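Local structure of cytochrome P450 (Zobellia galactanivorans, 6G5O) at residues A[8-13]-A[31-36]; A[130-135]-A[148-153]. The protein belongs to the cytochrome P450 family of haem proteins and carries a bound protoporphyrin IX containing iron. One frame throughout, in Å; residues are numbered along the deposited sequence.

In the fold
Contact 1 joins the turn before helix 11-16 and its first residues to the end of strand 29-32 and the residue after it, just ahead of helix 35-43; contact 2 packs helix 122-139 against helix 145-152. They follow one another along the chain, contact 1 closing before contact 2 opens, and share no helix or strand. Their centres lie 33 Å apart, on opposite sides of the chain's centre, and their nearest atoms are about 23 Å apart. Contact 1 lies beside the five-stranded sheet, in the beta-rich part of the P450 fold, contact 2 among its helices. Both relate to the haem, unequally: the side chain of F10 is about 13 Å from it, that of L135 about 4 Å.

Contact 1 of 2, residues A[8-13]-A[31-36]; sequences DPFEKA and MLLRHK
F10 and A13 meet M31 and L33 through apolar side chains alone. D8 prepares the approach: it opens a type I turn ending at E11, and its OD1 accepts from F10 N at 3.3 Å, a capping bond that reaches the carboxylate oxygen from well above the carboxylate plane. P9 then lays its CG over one face of the F10 ring, near the rim. F10 has CG beside its backbone N and anti to its carbonyl carbon (chi1 -53°); this torsion sets the ring against M31 and L33. There CE1 meets the terminal methyl CE of M31 at 3.6 Å, and the neighbouring CD1 meets L33 CD2 at 3.8 Å; both side chains cross the phenylalanine at about a right angle. In the first turn of the helix, A13 CB touches the other branch of L33, CD1, at 3.8 Å, leaving that leucine forked between the two residues. F369, on strand 369-384, adds to the same cluster, its ring meeting that of F10 and touching A13 and M31. The turn at F10 and the start of helix 11-16 thus pack against the end of strand 29-32, an inner strand of the mixed sheet between strands 19-22 and 290-293, and the residue after it, just before helix 35-43.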
# COMPACT_ATOMS: atom_id res chain seq x y z
N ASP A 8 11.78 13.61 -5.41
CA ASP A 8 11.94 12.55 -6.37
C ASP A 8 13.44 12.28 -6.55
O ASP A 8 14.08 12.93 -7.37
CB ASP A 8 11.28 12.97 -7.71
CG ASP A 8 11.46 11.95 -8.84
OD1 ASP A 8 11.66 10.77 -8.56
OD2 ASP A 8 11.38 12.34 -10.02
N PRO A 9 13.99 11.29 -5.82
CA PRO A 9 15.43 11.00 -5.99
C PRO A 9 15.79 10.34 -7.31
O PRO A 9 16.97 10.15 -7.56
CB PRO A 9 15.69 9.98 -4.88
CG PRO A 9 14.41 9.22 -4.83
CD PRO A 9 13.34 10.29 -4.95
N PHE A 10 14.81 9.94 -8.11
CA PHE A 10 15.07 9.13 -9.33
C PHE A 10 15.21 9.93 -10.62
O PHE A 10 15.42 9.34 -11.70
CB PHE A 10 13.93 8.11 -9.52
CG PHE A 10 13.67 7.26 -8.32
CD1 PHE A 10 14.47 6.16 -8.06
CD2 PHE A 10 12.64 7.57 -7.44
CE1 PHE A 10 14.25 5.37 -6.94
CE2 PHE A 10 12.41 6.79 -6.32
CZ PHE A 10 13.23 5.69 -6.06
N GLU A 11 15.08 11.25 -10.51
CA GLU A 11 14.91 12.14 -11.68
C GLU A 11 16.03 12.12 -12.72
O GLU A 11 15.77 11.91 -13.91
CB GLU A 11 14.73 13.58 -11.22
CG GLU A 11 14.36 14.54 -12.33
CD GLU A 11 14.04 15.94 -11.78
OE1 GLU A 11 13.64 16.09 -10.60
OE2 GLU A 11 14.18 16.93 -12.53
N LYS A 12 17.27 12.38 -12.27
CA LYS A 12 18.40 12.36 -13.16
C LYS A 12 18.47 11.01 -13.83
O LYS A 12 18.50 10.92 -15.04
CB LYS A 12 19.73 12.70 -12.45
CG LYS A 12 20.91 12.94 -13.42
CD LYS A 12 22.10 13.65 -12.77
N ALA A 13 18.48 9.93 -13.06
CA ALA A 13 18.64 8.61 -13.69
C ALA A 13 17.50 8.24 -14.67
O ALA A 13 17.75 7.58 -15.69
CB ALA A 13 18.78 7.54 -12.61
N MET A 31 16.46 -1.43 -11.52
CA MET A 31 15.25 -0.66 -11.27
C MET A 31 14.72 0.05 -12.51
O MET A 31 15.39 0.93 -13.00
CB MET A 31 15.55 0.40 -10.20
CG MET A 31 16.29 -0.13 -8.98
SD MET A 31 16.68 1.10 -7.68
CE MET A 31 15.08 1.91 -7.47
N LEU A 32 13.52 -0.30 -13.01
CA LEU A 32 12.92 0.43 -14.12
C LEU A 32 12.23 1.73 -13.63
O LEU A 32 11.47 1.70 -12.68
CB LEU A 32 11.92 -0.47 -14.83
CG LEU A 32 12.53 -1.48 -15.81
CD1 LEU A 32 13.86 -2.05 -15.34
CD2 LEU A 32 11.58 -2.63 -16.12
N LEU A 33 12.49 2.85 -14.29
CA LEU A 33 12.12 4.15 -13.76
C LEU A 33 11.11 4.94 -14.59
O LEU A 33 10.51 5.88 -14.07
CB LEU A 33 13.38 4.97 -13.58
CG LEU A 33 14.48 4.35 -12.70
CD1 LEU A 33 15.71 5.26 -12.74
CD2 LEU A 33 14.02 4.13 -11.26
N ARG A 34 10.92 4.58 -15.85
CA ARG A 34 9.97 5.30 -16.71
C ARG A 34 8.58 4.69 -16.72
O ARG A 34 8.44 3.47 -16.83
CB ARG A 34 10.50 5.34 -18.13
CG ARG A 34 11.79 6.15 -18.26
CD ARG A 34 12.36 6.07 -19.67
NE ARG A 34 13.60 6.85 -19.77
CZ ARG A 34 14.56 6.65 -20.68
NH1 ARG A 34 14.44 5.68 -21.58
NH2 ARG A 34 15.65 7.42 -20.66
N HIS A 35 7.57 5.54 -16.66
CA HIS A 35 6.16 5.10 -16.76
C HIS A 35 5.88 4.03 -17.85
O HIS A 35 5.29 2.98 -17.57
CB HIS A 35 5.27 6.32 -16.96
CG HIS A 35 3.81 6.07 -16.72
ND1 HIS A 35 2.93 5.73 -17.74
CD2 HIS A 35 3.05 6.19 -15.60
CE1 HIS A 35 1.71 5.63 -17.25
NE2 HIS A 35 1.75 5.89 -15.95
N LYS A 36 6.29 4.31 -19.09
CA LYS A 36 6.00 3.44 -20.26
C LYS A 36 6.62 2.05 -20.08
O LYS A 36 6.01 1.04 -20.44
CB LYS A 36 6.54 4.12 -21.55
CG LYS A 36 6.02 3.55 -22.89

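Contact 2 of 2, residues A[130-135]-A[148-153]; sequences LQSRAL and TWISWG
The W149 indole takes L135 over one face and the backbone of S132 at its edge. L135 CD2 stands 4.3 Å from the centroid of the W149 six-membered ring, 22° off the ring normal, a CH-pi contact displaced toward the rim; L135 CB also reaches W149 CZ3 at 3.9 Å. The leucine and the indole cross at about a right angle. In the ring plane, S132 O faces the rim, 3.4 Å from W149 CE3. The indole nitrogen NE1 finds its partner elsewhere, in Y175 OH, and the F218 ring meets the tryptophan edge-to-face.

Farther along the interface S132 touches both W149 and I150: its OG lies 3.8 Å from W149 CB and 3.6 Å from I150 CG1. Turned beside its own backbone N (chi1 -65°), that hydroxyl bonds back to L128 O on the same helix, so its touch on the second helix is plain van der Waals contact. The short axes approach to 9.3 Å, roughly antiparallel, at 150°. The L135 side chain, against the W149 face, is also about 4 Å from the bound haem, so this helix packing lies directly beside the cofactor.

Between these two segments the attraction is probably mainly dispersion, with perhaps a slight electrostatic pull between the aromatic C-H edge and the carbonyl oxygen, while the buried polar groups S132 OG and W149 NE1 are satisfied by L128 and Y175.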
# COMPACT_ATOMS: atom_id res chain seq x y z
N LEU A 130 -6.20 3.92 13.31
CA LEU A 130 -7.16 3.93 12.23
C LEU A 130 -6.98 2.67 11.32
O LEU A 130 -7.95 2.00 11.02
CB LEU A 130 -6.99 5.22 11.44
CG LEU A 130 -7.98 5.61 10.34
CD1 LEU A 130 -7.68 7.03 9.87
CD2 LEU A 130 -7.87 4.65 9.17
N GLN A 131 -5.76 2.35 10.95
CA GLN A 131 -5.47 1.21 10.06
C GLN A 131 -5.91 -0.14 10.65
O GLN A 131 -6.64 -0.90 9.99
CB GLN A 131 -3.97 1.18 9.69
CG GLN A 131 -3.52 0.03 8.77
CD GLN A 131 -3.07 -1.22 9.53
OE1 GLN A 131 -2.49 -1.10 10.58
NE2 GLN A 131 -3.30 -2.41 8.96
N SER A 132 -5.54 -0.38 11.91
CA SER A 132 -5.92 -1.59 12.65
C SER A 132 -7.43 -1.71 12.84
O SER A 132 -8.02 -2.82 12.73
CB SER A 132 -5.25 -1.56 14.03
OG SER A 132 -3.85 -1.64 13.90
N ARG A 133 -8.08 -0.59 13.19
CA ARG A 133 -9.51 -0.67 13.34
C ARG A 133 -10.20 -0.92 11.99
O ARG A 133 -11.13 -1.73 11.89
CB ARG A 133 -10.05 0.57 14.03
CG ARG A 133 -9.62 0.63 15.48
CD ARG A 133 -10.00 1.95 16.14
NE ARG A 133 -9.32 2.04 17.43
CZ ARG A 133 -9.23 3.16 18.16
NH1 ARG A 133 -9.82 4.32 17.76
NH2 ARG A 133 -8.55 3.13 19.30
N ALA A 134 -9.77 -0.22 10.94
CA ALA A 134 -10.39 -0.41 9.64
C ALA A 134 -10.21 -1.85 9.15
O ALA A 134 -11.04 -2.36 8.44
CB ALA A 134 -9.82 0.56 8.65
N LEU A 135 -9.15 -2.51 9.57
CA LEU A 135 -8.85 -3.88 9.10
C LEU A 135 -9.82 -4.91 9.69
O LEU A 135 -10.04 -5.96 9.06
CB LEU A 135 -7.42 -4.24 9.39
CG LEU A 135 -6.90 -5.60 8.84
CD1 LEU A 135 -7.02 -5.63 7.32
CD2 LEU A 135 -5.47 -5.90 9.26
N THR A 148 -4.73 -6.27 19.48
CA THR A 148 -3.60 -7.13 19.18
C THR A 148 -2.70 -6.51 18.14
O THR A 148 -1.46 -6.43 18.31
CB THR A 148 -4.09 -8.50 18.72
OG1 THR A 148 -4.95 -9.04 19.73
CG2 THR A 148 -2.91 -9.43 18.43
N TRP A 149 -3.31 -6.05 17.04
CA TRP A 149 -2.53 -5.50 15.92
C TRP A 149 -1.85 -4.19 16.32
O TRP A 149 -0.70 -3.95 15.98
CB TRP A 149 -3.43 -5.33 14.68
CG TRP A 149 -4.15 -6.60 14.34
CD1 TRP A 149 -3.73 -7.87 14.60
CD2 TRP A 149 -5.44 -6.72 13.73
NE1 TRP A 149 -4.68 -8.77 14.20
CE2 TRP A 149 -5.72 -8.09 13.64
CE3 TRP A 149 -6.37 -5.80 13.25
CZ2 TRP A 149 -6.90 -8.57 13.09
CZ3 TRP A 149 -7.52 -6.26 12.68
CH2 TRP A 149 -7.79 -7.64 12.62
N ILE A 150 -2.53 -3.36 17.07
CA ILE A 150 -1.89 -2.15 17.58
C ILE A 150 -0.67 -2.43 18.49
O ILE A 150 0.35 -1.75 18.37
CB ILE A 150 -2.91 -1.28 18.33
CG1 ILE A 150 -3.93 -0.73 17.34
CG2 ILE A 150 -2.20 -0.14 19.05
CD1 ILE A 150 -5.22 -0.28 17.98
N SER A 151 -0.76 -3.45 19.35
CA SER A 151 0.38 -3.86 20.20
C SER A 151 1.63 -4.26 19.46
O SER A 151 2.73 -4.06 19.96
CB SER A 151 -0.01 -5.03 21.10
OG SER A 151 -0.87 -4.57 22.13
N TRP A 152 1.49 -4.84 18.28
CA TRP A 152 2.66 -5.15 17.47
C TRP A 152 3.51 -3.91 17.13
O TRP A 152 4.71 -4.02 16.94
CB TRP A 152 2.23 -5.80 16.15
CG TRP A 152 1.55 -7.13 16.27
CD1 TRP A 152 1.58 -7.97 17.34
CD2 TRP A 152 0.79 -7.80 15.26
NE1 TRP A 152 0.86 -9.11 17.07
CE2 TRP A 152 0.38 -9.04 15.80
CE3 TRP A 152 0.42 -7.47 13.95
CZ2 TRP A 152 -0.40 -9.94 15.08
CZ3 TRP A 152 -0.34 -8.38 13.23
CH2 TRP A 152 -0.75 -9.60 13.80
N GLY A 153 2.90 -2.73 17.02
CA GLY A 153 3.65 -1.51 16.70
C GLY A 153 4.05 -1.40 15.23
O GLY A 153 3.73 -2.26 14.42